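TssK C (Escherichia coli, PDB 5M2Y) forms part of the baseplate of the type VI secretion system, and its C-terminal domain, the piece described here, probably docks the baseplate onto the membrane complex. Local coordinates at residues I6-K11 with L122-V127; G12-G17 with T110-A115; L32-S37 with Q89-D94; S36-H41 with A115-V120. One frame throughout, in Å; residues are numbered along the deposited sequence. Where two conformers were deposited one is given.

In the fold
From the N terminus, strand 3-11 meets strand 121-128 in interaction 1, which closes a loop of 110 residues holding the other three contacts. Strand 14-18, next along the chain, pairs with strand 108-112 in interaction 2, nested in that loop. Strand 28-35 then pairs with strand 89-95 in interaction 3, nested again inside interaction 2. Interaction 4 begins where the first segment of interaction 3 ends, sharing S36 and S37, and joins the turn before helix 40-50 to the loop after strand 108-112; it crosses interaction 2, with A115 common to both. Interactions 1, 2 and 3 tie together one antiparallel sheet, while interaction 4 joins loops about 16 Å from the chain centre, measured centre to centre.

Interaction 1. Residues I6-K11 with L122-V127; sequences IELKQK and LELFAV
I6 and L124 carry the close end of this contact. The backbone N of I6 donates to L124 O at 2.8 Å in a nearly straight bond (169° at the hydrogen), the donor lying somewhat off the plane of the carbonyl. Their side chains run side by side in the same direction, and I6 CG2 touches L124 CD2 at 3.8 Å. On the other branch of I6, CG1 is anti to the carbonyl carbon (chi1 -68°), and this carries CD1 along the strand to A126 CB, 3.8 Å away.

Toward L8 the direct bonding stops. I6 O and L124 N are joined through water 1, which donates to I6 O at 2.6 Å and accepts from L124 N at 2.8 Å, so a solvent molecule takes the place of the expected backbone bond. The axes of strands 8-11 and 122-127 approach no closer than 7.8 Å and make an angle of 151°; past I6 toward K11 the strands have parted. The widened gap is bridged by a side chain instead. L8 points toward the other strand and presses CD1 against L122 CB at 3.8 Å and L124 CB at 3.9 Å, crossing the L124 side chain at about a right angle. W15, on the next strand, touches both L8 and L122, which continues the apolar packing of this wedge. On the other side E123 turns away from strand 3-11 and is partly exposed.

The pattern is that of two neighbouring antiparallel strands that splay apart, with strand 3-11 interrupted by a bulge or short loop and pairing on the N-terminal side of I6 continued by the backbone bond between V4 and A126.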
loop_
_atom_site.group_PDB
_atom_site.type_symbol
_atom_site.label_atom_id
_atom_site.label_comp_id
_atom_site.label_asym_id
_atom_site.label_seq_id
_atom_site.Cartn_x
_atom_site.Cartn_y
_atom_site.Cartn_z
ATOM N N ILE A 6 3.701 7.961 -4.051
ATOM C CA ILE A 6 4.682 6.929 -4.374
ATOM C C ILE A 6 4.166 6.207 -5.585
ATOM O O ILE A 6 3.143 5.543 -5.503
ATOM C CB ILE A 6 5.026 5.986 -3.173
ATOM C CG1 ILE A 6 5.779 6.752 -2.090
ATOM C CG2 ILE A 6 5.884 4.785 -3.604
ATOM C CD1 ILE A 6 5.062 6.769 -0.840
ATOM N N GLU A 7 4.889 6.350 -6.707
ATOM C CA GLU A 7 4.550 5.703 -7.962
ATOM C C GLU A 7 4.608 4.193 -7.792
ATOM O O GLU A 7 5.588 3.676 -7.264
ATOM C CB GLU A 7 5.516 6.141 -9.069
ATOM N N LEU A 8 3.538 3.504 -8.181
ATOM C CA LEU A 8 3.478 2.048 -8.121
ATOM C C LEU A 8 3.542 1.537 -9.547
ATOM O O LEU A 8 2.814 2.027 -10.418
ATOM C CB LEU A 8 2.211 1.528 -7.389
ATOM C CG LEU A 8 2.080 1.813 -5.895
ATOM C CD1 LEU A 8 0.772 1.317 -5.362
ATOM C CD2 LEU A 8 3.231 1.162 -5.086
ATOM N N LYS A 9 4.462 0.609 -9.800
ATOM C CA LYS A 9 4.613 -0.021 -11.098
ATOM C C LYS A 9 3.921 -1.390 -11.011
ATOM O O LYS A 9 4.282 -2.200 -10.162
ATOM C CB LYS A 9 6.099 -0.154 -11.470
ATOM C CG LYS A 9 6.740 1.132 -11.968
ATOM C CD LYS A 9 8.196 1.317 -11.475
ATOM C CE LYS A 9 9.184 2.028 -12.400
ATOM N NZ LYS A 9 8.589 2.565 -13.656
ATOM N N GLN A 10 2.892 -1.613 -11.844
ATOM C CA GLN A 10 2.187 -2.880 -11.879
ATOM C C GLN A 10 2.897 -3.845 -12.846
ATOM O O GLN A 10 3.256 -3.483 -13.975
ATOM C CB GLN A 10 0.731 -2.690 -12.285
ATOM C CG GLN A 10 -0.100 -3.963 -12.208
ATOM C CD GLN A 10 -1.492 -3.778 -12.771
ATOM O OE1 GLN A 10 -1.818 -2.785 -13.431
ATOM N NE2 GLN A 10 -2.358 -4.730 -12.512
ATOM N N LYS A 11 3.096 -5.078 -12.372
ATOM C CA LYS A 11 3.675 -6.185 -13.121
ATOM C C LYS A 11 2.775 -7.376 -12.821
ATOM O O LYS A 11 3.024 -8.129 -11.889
ATOM C CB LYS A 11 5.137 -6.415 -12.703
ATOM N N LEU A 122 -4.164 0.711 -8.010
ATOM C CA LEU A 122 -3.637 1.163 -6.722
ATOM C C LEU A 122 -2.797 2.422 -6.841
ATOM O O LEU A 122 -2.002 2.550 -7.763
ATOM C CB LEU A 122 -2.719 0.085 -6.143
ATOM C CG LEU A 122 -3.278 -1.076 -5.345
ATOM C CD1 LEU A 122 -4.378 -1.835 -6.030
ATOM C CD2 LEU A 122 -2.133 -1.945 -4.813
ATOM N N GLU A 123 -2.908 3.292 -5.850
ATOM C CA GLU A 123 -2.062 4.469 -5.713
ATOM C C GLU A 123 -1.614 4.508 -4.247
ATOM O O GLU A 123 -2.422 4.213 -3.365
ATOM C CB GLU A 123 -2.771 5.750 -6.153
ATOM C CG GLU A 123 -3.003 5.804 -7.653
ATOM C CD GLU A 123 -3.496 7.140 -8.199
ATOM O OE1 GLU A 123 -4.032 7.948 -7.420
ATOM O OE2 GLU A 123 -3.350 7.363 -9.420
ATOM N N LEU A 124 -0.315 4.784 -3.992
ATOM C CA LEU A 124 0.220 4.816 -2.632
ATOM C C LEU A 124 0.650 6.231 -2.307
ATOM O O LEU A 124 1.302 6.882 -3.121
ATOM C CB LEU A 124 1.403 3.839 -2.496
ATOM C CG LEU A 124 2.130 3.766 -1.144
ATOM C CD1 LEU A 124 1.258 3.144 -0.064
ATOM C CD2 LEU A 124 3.414 2.972 -1.278
ATOM N N PHE A 125 0.179 6.723 -1.146
ATOM C CA PHE A 125 0.473 8.047 -0.593
ATOM C C PHE A 125 1.093 7.881 0.798
ATOM O O PHE A 125 0.680 7.010 1.561
ATOM C CB PHE A 125 -0.821 8.861 -0.414
ATOM C CG PHE A 125 -1.603 9.188 -1.656
ATOM C CD1 PHE A 125 -2.580 8.326 -2.129
ATOM C CD2 PHE A 125 -1.408 10.392 -2.320
ATOM C CE1 PHE A 125 -3.304 8.634 -3.283
ATOM C CE2 PHE A 125 -2.140 10.706 -3.467
ATOM C CZ PHE A 125 -3.084 9.826 -3.941
ATOM N N ALA A 126 2.058 8.742 1.129
ATOM C CA ALA A 126 2.653 8.812 2.458
ATOM C C ALA A 126 2.402 10.218 2.976
ATOM O O ALA A 126 2.542 11.195 2.229
ATOM C CB ALA A 126 4.143 8.520 2.420
ATOM N N VAL A 127 1.990 10.292 4.214
ATOM C CA VAL A 127 1.760 11.562 4.844
ATOM C C VAL A 127 2.907 11.731 5.811
ATOM O O VAL A 127 3.109 10.926 6.642
ATOM C CB VAL A 127 0.420 11.613 5.548
ATOM C CG1 VAL A 127 0.243 12.895 6.320
ATOM C CG2 VAL A 127 -0.680 11.484 4.532
HETATM O O HOH W 1 0.747 5.659 -6.460
#

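Interaction 2. Residues G12-G17 with T110-A115; sequences GVMWEG and TFYTPA
W15 and T113 cross at about a right angle, the indole presenting its edge to the threonine. The ring nitrogen NE1 of W15 donates to T113 OG1 at 2.9 Å, with the acceptor only 4° out of the ring plane although the N-H points somewhat aside (142°). T113 OG1 sits between its own backbone N and carbonyl carbon (chi1 57°), which brings it to the indole edge; water 2 links this same oxygen to G12 O. The carbonyl of F111 also lies near the plane of the indole.

The opposite face of the pair carries M14, Y112, E16 and T110. Bent at both chi2 and chi3, the M14 chain crosses Y112 at about a right angle and sets SD against Y112 CB at 3.7 Å; relative to the ring, the sulfur stands at the edge, a Met-aromatic contact. V13 comes to that ring from its rim as well, lying alongside with CG2 3.6 Å from Y112 CE1. E16 and T110 run side by side, E16 CG 3.9 Å from T110 CG2, while the carboxylate of E16 reaches onward to a salt bridge with R108.

In the backbone, W15 and F111 form the antiparallel hydrogen-bonded pair, W15 N to F111 O and F111 N to W15 O both at 2.8 Å, and T113 N bonds to V13 O at 2.9 Å. Strand 14-18 thus sits between strand 108-112 and strand 3-11, whose K9 bonds to E16, while W15 packs on L8, Q10 and L122; strand 52-54 flanks strand 108-112 on its other side.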
loop_
_atom_site.group_PDB
_atom_site.type_symbol
_atom_site.label_atom_id
_atom_site.label_comp_id
_atom_site.label_asym_id
_atom_site.label_seq_id
_atom_site.Cartn_x
_atom_site.Cartn_y
_atom_site.Cartn_z
ATOM N N GLY A 12 1.684 -7.468 -13.580
ATOM C CA GLY A 12 0.661 -8.491 -13.411
ATOM C C GLY A 12 -0.104 -8.269 -12.125
ATOM O O GLY A 12 -0.757 -7.245 -11.962
ATOM N N VAL A 13 0.033 -9.216 -11.194
ATOM C CA VAL A 13 -0.592 -9.187 -9.874
ATOM C C VAL A 13 0.223 -8.399 -8.830
ATOM O O VAL A 13 -0.283 -8.152 -7.739
ATOM C CB VAL A 13 -0.963 -10.603 -9.342
ATOM C CG1 VAL A 13 -2.076 -11.231 -10.173
ATOM C CG2 VAL A 13 0.248 -11.515 -9.264
ATOM N N MET A 14 1.472 -8.025 -9.155
ATOM C CA MET A 14 2.331 -7.294 -8.223
ATOM C C MET A 14 2.439 -5.810 -8.514
ATOM O O MET A 14 2.501 -5.405 -9.670
ATOM C CB MET A 14 3.739 -7.903 -8.160
ATOM C CG MET A 14 3.787 -9.349 -7.685
ATOM S SD MET A 14 3.024 -9.644 -6.070
ATOM C CE MET A 14 4.045 -8.665 -4.964
ATOM N N TRP A 15 2.449 -5.003 -7.452
ATOM C CA TRP A 15 2.611 -3.555 -7.529
ATOM C C TRP A 15 3.850 -3.212 -6.736
ATOM O O TRP A 15 3.968 -3.639 -5.593
ATOM C CB TRP A 15 1.404 -2.845 -6.930
ATOM C CG TRP A 15 0.112 -3.119 -7.650
ATOM C CD1 TRP A 15 -0.713 -4.196 -7.500
ATOM C CD2 TRP A 15 -0.540 -2.255 -8.582
ATOM N NE1 TRP A 15 -1.807 -4.085 -8.316
ATOM C CE2 TRP A 15 -1.736 -2.896 -8.986
ATOM C CE3 TRP A 15 -0.231 -1.003 -9.120
ATOM C CZ2 TRP A 15 -2.626 -2.316 -9.882
ATOM C CZ3 TRP A 15 -1.100 -0.438 -10.027
ATOM C CH2 TRP A 15 -2.285 -1.090 -10.401
ATOM N N GLU A 16 4.787 -2.480 -7.333
ATOM C CA GLU A 16 6.028 -2.131 -6.633
ATOM C C GLU A 16 6.246 -0.637 -6.603
ATOM O O GLU A 16 6.111 0.017 -7.624
ATOM C CB GLU A 16 7.229 -2.858 -7.263
ATOM C CG GLU A 16 8.529 -2.661 -6.512
ATOM C CD GLU A 16 9.672 -3.568 -6.951
ATOM O OE1 GLU A 16 9.425 -4.707 -7.396
ATOM O OE2 GLU A 16 10.831 -3.145 -6.771
ATOM N N GLY A 17 6.612 -0.130 -5.434
ATOM C CA GLY A 17 6.904 1.277 -5.209
ATOM C C GLY A 17 8.294 1.478 -4.650
ATOM O O GLY A 17 8.740 0.687 -3.823
ATOM N N THR A 110 6.067 -3.752 -1.912
ATOM C CA THR A 110 5.350 -4.506 -2.934
ATOM C C THR A 110 3.998 -4.929 -2.408
ATOM O O THR A 110 3.853 -5.177 -1.215
ATOM C CB THR A 110 6.123 -5.742 -3.419
ATOM O OG1 THR A 110 6.202 -6.693 -2.376
ATOM C CG2 THR A 110 7.519 -5.428 -3.934
ATOM N N PHE A 111 3.011 -4.996 -3.303
ATOM C CA PHE A 111 1.661 -5.425 -2.954
ATOM C C PHE A 111 1.147 -6.390 -3.979
ATOM O O PHE A 111 1.299 -6.178 -5.177
ATOM C CB PHE A 111 0.692 -4.235 -2.843
ATOM C CG PHE A 111 1.156 -3.160 -1.900
ATOM C CD1 PHE A 111 0.854 -3.223 -0.548
ATOM C CD2 PHE A 111 1.908 -2.090 -2.365
ATOM C CE1 PHE A 111 1.306 -2.231 0.321
ATOM C CE2 PHE A 111 2.356 -1.102 -1.502
ATOM C CZ PHE A 111 2.048 -1.171 -0.164
ATOM N N TYR A 112 0.536 -7.450 -3.489
ATOM C CA TYR A 112 -0.079 -8.459 -4.314
ATOM C C TYR A 112 -1.561 -8.177 -4.328
ATOM O O TYR A 112 -2.173 -8.012 -3.273
ATOM C CB TYR A 112 0.196 -9.863 -3.744
ATOM C CG TYR A 112 -0.709 -10.942 -4.292
ATOM C CD1 TYR A 112 -0.642 -11.314 -5.631
ATOM C CD2 TYR A 112 -1.611 -11.598 -3.474
ATOM C CE1 TYR A 112 -1.468 -12.303 -6.143
ATOM C CE2 TYR A 112 -2.437 -12.600 -3.973
ATOM C CZ TYR A 112 -2.363 -12.942 -5.312
ATOM O OH TYR A 112 -3.137 -13.953 -5.824
ATOM N N THR A 113 -2.131 -8.133 -5.530
ATOM C CA THR A 113 -3.567 -7.963 -5.701
ATOM C C THR A 113 -4.032 -9.132 -6.558
ATOM O O THR A 113 -3.656 -9.189 -7.725
ATOM C CB THR A 113 -3.915 -6.602 -6.311
ATOM O OG1 THR A 113 -3.255 -6.441 -7.560
ATOM C CG2 THR A 113 -3.589 -5.431 -5.384
ATOM N N PRO A 114 -4.810 -10.092 -6.002
ATOM C CA PRO A 114 -5.258 -11.235 -6.813
ATOM C C PRO A 114 -6.218 -10.811 -7.906
ATOM O O PRO A 114 -6.849 -9.766 -7.786
ATOM C CB PRO A 114 -5.952 -12.144 -5.790
ATOM C CG PRO A 114 -6.370 -11.236 -4.702
ATOM C CD PRO A 114 -5.326 -10.182 -4.622
ATOM N N ALA A 115 -6.337 -11.639 -8.959
ATOM C CA ALA A 115 -7.224 -11.400 -10.096
ATOM C C ALA A 115 -8.707 -11.313 -9.708
ATOM O O ALA A 115 -9.481 -10.689 -10.427
ATOM C CB ALA A 115 -7.020 -12.462 -11.147
HETATM O O HOH W 2 -2.994 -6.356 -10.381
#

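Interaction 3. Residues L32-S37 with Q89-D94; sequences LSVRSS and QYFALD
Two rings on opposite faces of the sheet mark this contact: Y90 lies by S33, F91 by V34. S33 meets the Y90 ring obliquely, its OG 3.3 Å from Y90 CE2. At the rim, in the plane of that ring, lies water 3, 2.7 Å from Y90 OH and a longer 3.3 Å from S33 OG. The serine hydroxyl is also tied to N88 ND2, so its position does not depend on the water alone. The F91 ring has L32 O at its edge, and V34 CG2 approaches it obliquely, 3.7 Å from F91 CD1. With CG anti to its carbonyl carbon (chi1 -54°), F91 lies across V34 at about a right angle; further out, the ring of F47 meets it with planes about 35° apart.

Four backbone bonds fix the register. L32 N to F91 O and V34 N to Q89 O are 2.8 Å, F91 N to L32 O and Q89 N to V34 O 2.9 Å; S33 and Y90 form the non-hydrogen-bonded pair between them. L32 CD1 also touches L93 CD2, beyond the last bridge, at 3.8 Å.

Strand 28-35 lies between strand 121-128, against which L32 packs on L124, and strand 89-95, itself followed by strand 70-75, where I72 touches F91 and L93. Helix 40-50 covers the face holding V34, through L43 and F47.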
loop_
_atom_site.group_PDB
_atom_site.type_symbol
_atom_site.label_atom_id
_atom_site.label_comp_id
_atom_site.label_asym_id
_atom_site.label_seq_id
_atom_site.Cartn_x
_atom_site.Cartn_y
_atom_site.Cartn_z
ATOM N N LEU A 32 -3.307 3.481 0.911
ATOM C CA LEU A 32 -3.600 2.995 -0.424
ATOM C C LEU A 32 -4.942 3.554 -0.888
ATOM O O LEU A 32 -5.900 3.609 -0.114
ATOM C CB LEU A 32 -3.651 1.456 -0.437
ATOM C CG LEU A 32 -2.327 0.701 -0.363
ATOM C CD1 LEU A 32 -2.567 -0.784 -0.126
ATOM C CD2 LEU A 32 -1.472 0.943 -1.618
ATOM N N SER A 33 -4.988 3.995 -2.140
ATOM C CA SER A 33 -6.219 4.465 -2.786
ATOM C C SER A 33 -6.502 3.410 -3.853
ATOM O O SER A 33 -5.604 3.075 -4.623
ATOM C CB SER A 33 -6.029 5.849 -3.398
ATOM O OG SER A 33 -7.083 6.183 -4.278
ATOM N N VAL A 34 -7.687 2.795 -3.798
ATOM C CA VAL A 34 -8.028 1.659 -4.655
ATOM C C VAL A 34 -9.294 1.876 -5.471
ATOM O O VAL A 34 -10.310 2.297 -4.938
ATOM C CB VAL A 34 -8.165 0.359 -3.803
ATOM C CG1 VAL A 34 -8.279 -0.888 -4.674
ATOM C CG2 VAL A 34 -7.026 0.220 -2.795
ATOM N N ARG A 35 -9.206 1.562 -6.758
ATOM C CA ARG A 35 -10.351 1.570 -7.651
ATOM C C ARG A 35 -10.403 0.198 -8.270
ATOM O O ARG A 35 -9.372 -0.436 -8.509
ATOM C CB ARG A 35 -10.320 2.690 -8.693
ATOM C CG ARG A 35 -9.079 2.760 -9.541
ATOM C CD ARG A 35 -9.031 4.074 -10.301
ATOM N NE ARG A 35 -8.755 5.212 -9.423
ATOM C CZ ARG A 35 -7.533 5.668 -9.155
ATOM N NH1 ARG A 35 -6.471 5.085 -9.686
ATOM N NH2 ARG A 35 -7.375 6.708 -8.355
ATOM N N SER A 36 -11.614 -0.282 -8.457
ATOM C CA SER A 36 -11.821 -1.604 -8.993
ATOM C C SER A 36 -13.171 -1.743 -9.682
ATOM O O SER A 36 -14.051 -0.923 -9.472
ATOM C CB SER A 36 -11.703 -2.620 -7.872
ATOM O OG SER A 36 -11.524 -3.875 -8.477
ATOM N N SER A 37 -13.329 -2.796 -10.501
ATOM C CA SER A 37 -14.589 -3.133 -11.164
ATOM C C SER A 37 -15.515 -3.818 -10.134
ATOM O O SER A 37 -16.707 -3.964 -10.369
ATOM C CB SER A 37 -14.336 -4.032 -12.372
ATOM O OG SER A 37 -13.562 -5.164 -12.017
ATOM N N GLN A 89 -11.770 3.627 -2.855
ATOM C CA GLN A 89 -11.786 3.175 -1.478
ATOM C C GLN A 89 -10.405 3.417 -0.925
ATOM O O GLN A 89 -9.419 3.178 -1.623
ATOM C CB GLN A 89 -12.134 1.694 -1.413
ATOM C CG GLN A 89 -13.585 1.398 -1.783
ATOM C CD GLN A 89 -14.607 1.960 -0.823
ATOM O OE1 GLN A 89 -14.371 2.090 0.387
ATOM N NE2 GLN A 89 -15.801 2.217 -1.327
ATOM N N TYR A 90 -10.337 3.935 0.306
ATOM C CA TYR A 90 -9.074 4.273 0.950
ATOM C C TYR A 90 -8.768 3.358 2.106
ATOM O O TYR A 90 -9.675 2.909 2.803
ATOM C CB TYR A 90 -9.030 5.756 1.344
ATOM C CG TYR A 90 -9.192 6.665 0.138
ATOM C CD1 TYR A 90 -10.450 6.993 -0.347
ATOM C CD2 TYR A 90 -8.091 7.136 -0.548
ATOM C CE1 TYR A 90 -10.604 7.784 -1.485
ATOM C CE2 TYR A 90 -8.230 7.927 -1.685
ATOM C CZ TYR A 90 -9.489 8.251 -2.149
ATOM O OH TYR A 90 -9.636 9.023 -3.280
ATOM N N PHE A 91 -7.488 3.023 2.252
ATOM C CA PHE A 91 -7.031 2.118 3.294
ATOM C C PHE A 91 -5.735 2.586 3.901
ATOM O O PHE A 91 -4.847 3.020 3.187
ATOM C CB PHE A 91 -6.821 0.703 2.733
ATOM C CG PHE A 91 -8.008 0.103 2.020
ATOM C CD1 PHE A 91 -8.229 0.354 0.677
ATOM C CD2 PHE A 91 -8.908 -0.714 2.694
ATOM C CE1 PHE A 91 -9.354 -0.173 0.029
ATOM C CE2 PHE A 91 -10.030 -1.246 2.039
ATOM C CZ PHE A 91 -10.248 -0.971 0.708
ATOM N N ALA A 92 -5.620 2.478 5.208
ATOM C CA ALA A 92 -4.381 2.801 5.888
ATOM C C ALA A 92 -3.550 1.554 6.021
ATOM O O ALA A 92 -4.088 0.468 6.191
ATOM C CB ALA A 92 -4.673 3.337 7.272
ATOM N N LEU A 93 -2.227 1.713 5.938
ATOM C CA LEU A 93 -1.321 0.612 6.204
ATOM C C LEU A 93 -0.901 0.752 7.666
ATOM O O LEU A 93 -0.220 1.705 8.034
ATOM C CB LEU A 93 -0.099 0.636 5.289
ATOM C CG LEU A 93 -0.334 0.511 3.784
ATOM C CD1 LEU A 93 0.997 0.434 3.071
ATOM C CD2 LEU A 93 -1.193 -0.716 3.436
ATOM N N ASP A 94 -1.396 -0.154 8.507
ATOM C CA ASP A 94 -1.062 -0.172 9.924
ATOM C C ASP A 94 0.160 -1.091 9.993
ATOM O O ASP A 94 0.036 -2.315 9.959
ATOM C CB ASP A 94 -2.236 -0.694 10.774
ATOM C CG ASP A 94 -2.037 -0.539 12.274
ATOM O OD1 ASP A 94 -0.923 -0.178 12.696
ATOM O OD2 ASP A 94 -2.988 -0.823 13.028
HETATM O O HOH W 3 -7.249 9.453 -4.498
#

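Interaction 4. Residues S36-H41 with A115-V120; sequences SSMPGH and ASLGDV
Two turns at one end of the sheet dock here: the link that carries strand 28-35 into helix 40-50, and the 3-10 turn with an inverse gamma turn centred on D119 that connects strand 108-112 to strand 121-128. The bond joining them uses a serine oxygen as acceptor. D119 N donates to S37 OG at 3.2 Å with a fairly straight N-H (162°). S37 OG occupies the position between its backbone N and carbonyl carbon (chi1 53°), which turns it to the other loop, where it also lies 3.7 Å from G118 CA. G118, with a positive phi of 82°, brings its bare CA close to that oxygen.

S36 and V120 have the nearest CA atoms, 4.4 Å apart, while S36 OG lies 2.5 Å from L117 O. Within its own turn the same OG accepts a weak bond from M38 N. S37 N, by contrast, is buried by the contact with no partner in the model.

The apolar part is small. L117 is buried and also packs on F47 and L50 of helix 40-50. M38, its chain extended, crosses L117 obliquely, and its SD ends 4.1 Å from L117 CD2.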
loop_
_atom_site.group_PDB
_atom_site.type_symbol
_atom_site.label_atom_id
_atom_site.label_comp_id
_atom_site.label_asym_id
_atom_site.label_seq_id
_atom_site.Cartn_x
_atom_site.Cartn_y
_atom_site.Cartn_z
ATOM N N SER A 36 -11.614 -0.282 -8.457
ATOM C CA SER A 36 -11.821 -1.604 -8.993
ATOM C C SER A 36 -13.171 -1.743 -9.682
ATOM O O SER A 36 -14.051 -0.923 -9.472
ATOM C CB SER A 36 -11.703 -2.620 -7.872
ATOM O OG SER A 36 -11.524 -3.875 -8.477
ATOM N N SER A 37 -13.329 -2.796 -10.501
ATOM C CA SER A 37 -14.589 -3.133 -11.164
ATOM C C SER A 37 -15.515 -3.818 -10.134
ATOM O O SER A 37 -16.707 -3.964 -10.369
ATOM C CB SER A 37 -14.336 -4.032 -12.372
ATOM O OG SER A 37 -13.562 -5.164 -12.017
ATOM N N MET A 38 -14.951 -4.220 -8.982
ATOM C CA MET A 38 -15.657 -4.831 -7.854
ATOM C C MET A 38 -16.512 -3.751 -7.174
ATOM O O MET A 38 -16.032 -2.625 -7.011
ATOM C CB MET A 38 -14.626 -5.367 -6.847
ATOM C CG MET A 38 -15.187 -6.133 -5.685
ATOM S SD MET A 38 -13.879 -6.657 -4.588
ATOM C CE MET A 38 -14.662 -7.872 -3.750
ATOM N N PRO A 39 -17.756 -4.066 -6.753
ATOM C CA PRO A 39 -18.579 -3.057 -6.063
ATOM C C PRO A 39 -17.850 -2.475 -4.841
ATOM O O PRO A 39 -17.161 -3.205 -4.134
ATOM C CB PRO A 39 -19.817 -3.846 -5.639
ATOM C CG PRO A 39 -19.889 -4.987 -6.598
ATOM C CD PRO A 39 -18.479 -5.345 -6.903
ATOM N N GLY A 40 -17.965 -1.161 -4.651
ATOM C CA GLY A 40 -17.318 -0.419 -3.570
ATOM C C GLY A 40 -17.401 -1.011 -2.174
ATOM O O GLY A 40 -16.390 -1.098 -1.475
ATOM N N HIS A 41 -18.611 -1.422 -1.745
ATOM C CA HIS A 41 -18.810 -2.009 -0.412
ATOM C C HIS A 41 -18.089 -3.356 -0.278
ATOM O O HIS A 41 -17.615 -3.702 0.805
ATOM C CB HIS A 41 -20.313 -2.159 -0.084
ATOM C CG HIS A 41 -20.956 -3.388 -0.662
ATOM N ND1 HIS A 41 -21.400 -3.431 -1.966
ATOM C CD2 HIS A 41 -21.198 -4.590 -0.092
ATOM C CE1 HIS A 41 -21.904 -4.643 -2.149
ATOM N NE2 HIS A 41 -21.798 -5.374 -1.051
ATOM N N ALA A 115 -6.337 -11.639 -8.959
ATOM C CA ALA A 115 -7.224 -11.400 -10.096
ATOM C C ALA A 115 -8.707 -11.313 -9.708
ATOM O O ALA A 115 -9.481 -10.689 -10.427
ATOM C CB ALA A 115 -7.020 -12.462 -11.147
ATOM N N SER A 116 -9.085 -11.879 -8.544
ATOM C CA SER A 116 -10.453 -11.843 -8.012
ATOM C C SER A 116 -10.902 -10.409 -7.710
ATOM O O SER A 116 -12.094 -10.129 -7.735
ATOM C CB SER A 116 -10.558 -12.684 -6.746
ATOM O OG SER A 116 -9.799 -12.130 -5.691
ATOM N N LEU A 117 -9.941 -9.505 -7.445
ATOM C CA LEU A 117 -10.221 -8.097 -7.196
ATOM C C LEU A 117 -10.674 -7.405 -8.453
ATOM O O LEU A 117 -11.196 -6.323 -8.355
ATOM C CB LEU A 117 -9.003 -7.360 -6.594
ATOM C CG LEU A 117 -8.764 -7.540 -5.090
ATOM C CD1 LEU A 117 -7.421 -7.015 -4.677
ATOM C CD2 LEU A 117 -9.834 -6.859 -4.273
ATOM N N GLY A 118 -10.539 -8.045 -9.605
ATOM C CA GLY A 118 -10.943 -7.493 -10.884
ATOM C C GLY A 118 -9.912 -6.566 -11.471
ATOM O O GLY A 118 -8.727 -6.695 -11.188
ATOM N N ASP A 119 -10.403 -5.579 -12.229
ATOM C CA ASP A 119 -9.578 -4.572 -12.877
ATOM C C ASP A 119 -9.140 -3.552 -11.814
ATOM O O ASP A 119 -9.589 -2.410 -11.834
ATOM C CB ASP A 119 -10.367 -3.904 -14.019
ATOM C CG ASP A 119 -9.497 -3.299 -15.099
ATOM O OD1 ASP A 119 -8.423 -2.754 -14.768
ATOM O OD2 ASP A 119 -9.906 -3.343 -16.277
ATOM N N VAL A 120 -8.205 -3.952 -10.930
ATOM C CA VAL A 120 -7.763 -3.121 -9.809
ATOM C C VAL A 120 -6.655 -2.107 -10.191
ATOM O O VAL A 120 -5.773 -2.385 -11.007
ATOM C CB VAL A 120 -7.384 -4.002 -8.585
ATOM C CG1 VAL A 120 -6.105 -4.781 -8.842
ATOM C CG2 VAL A 120 -7.296 -3.183 -7.288
#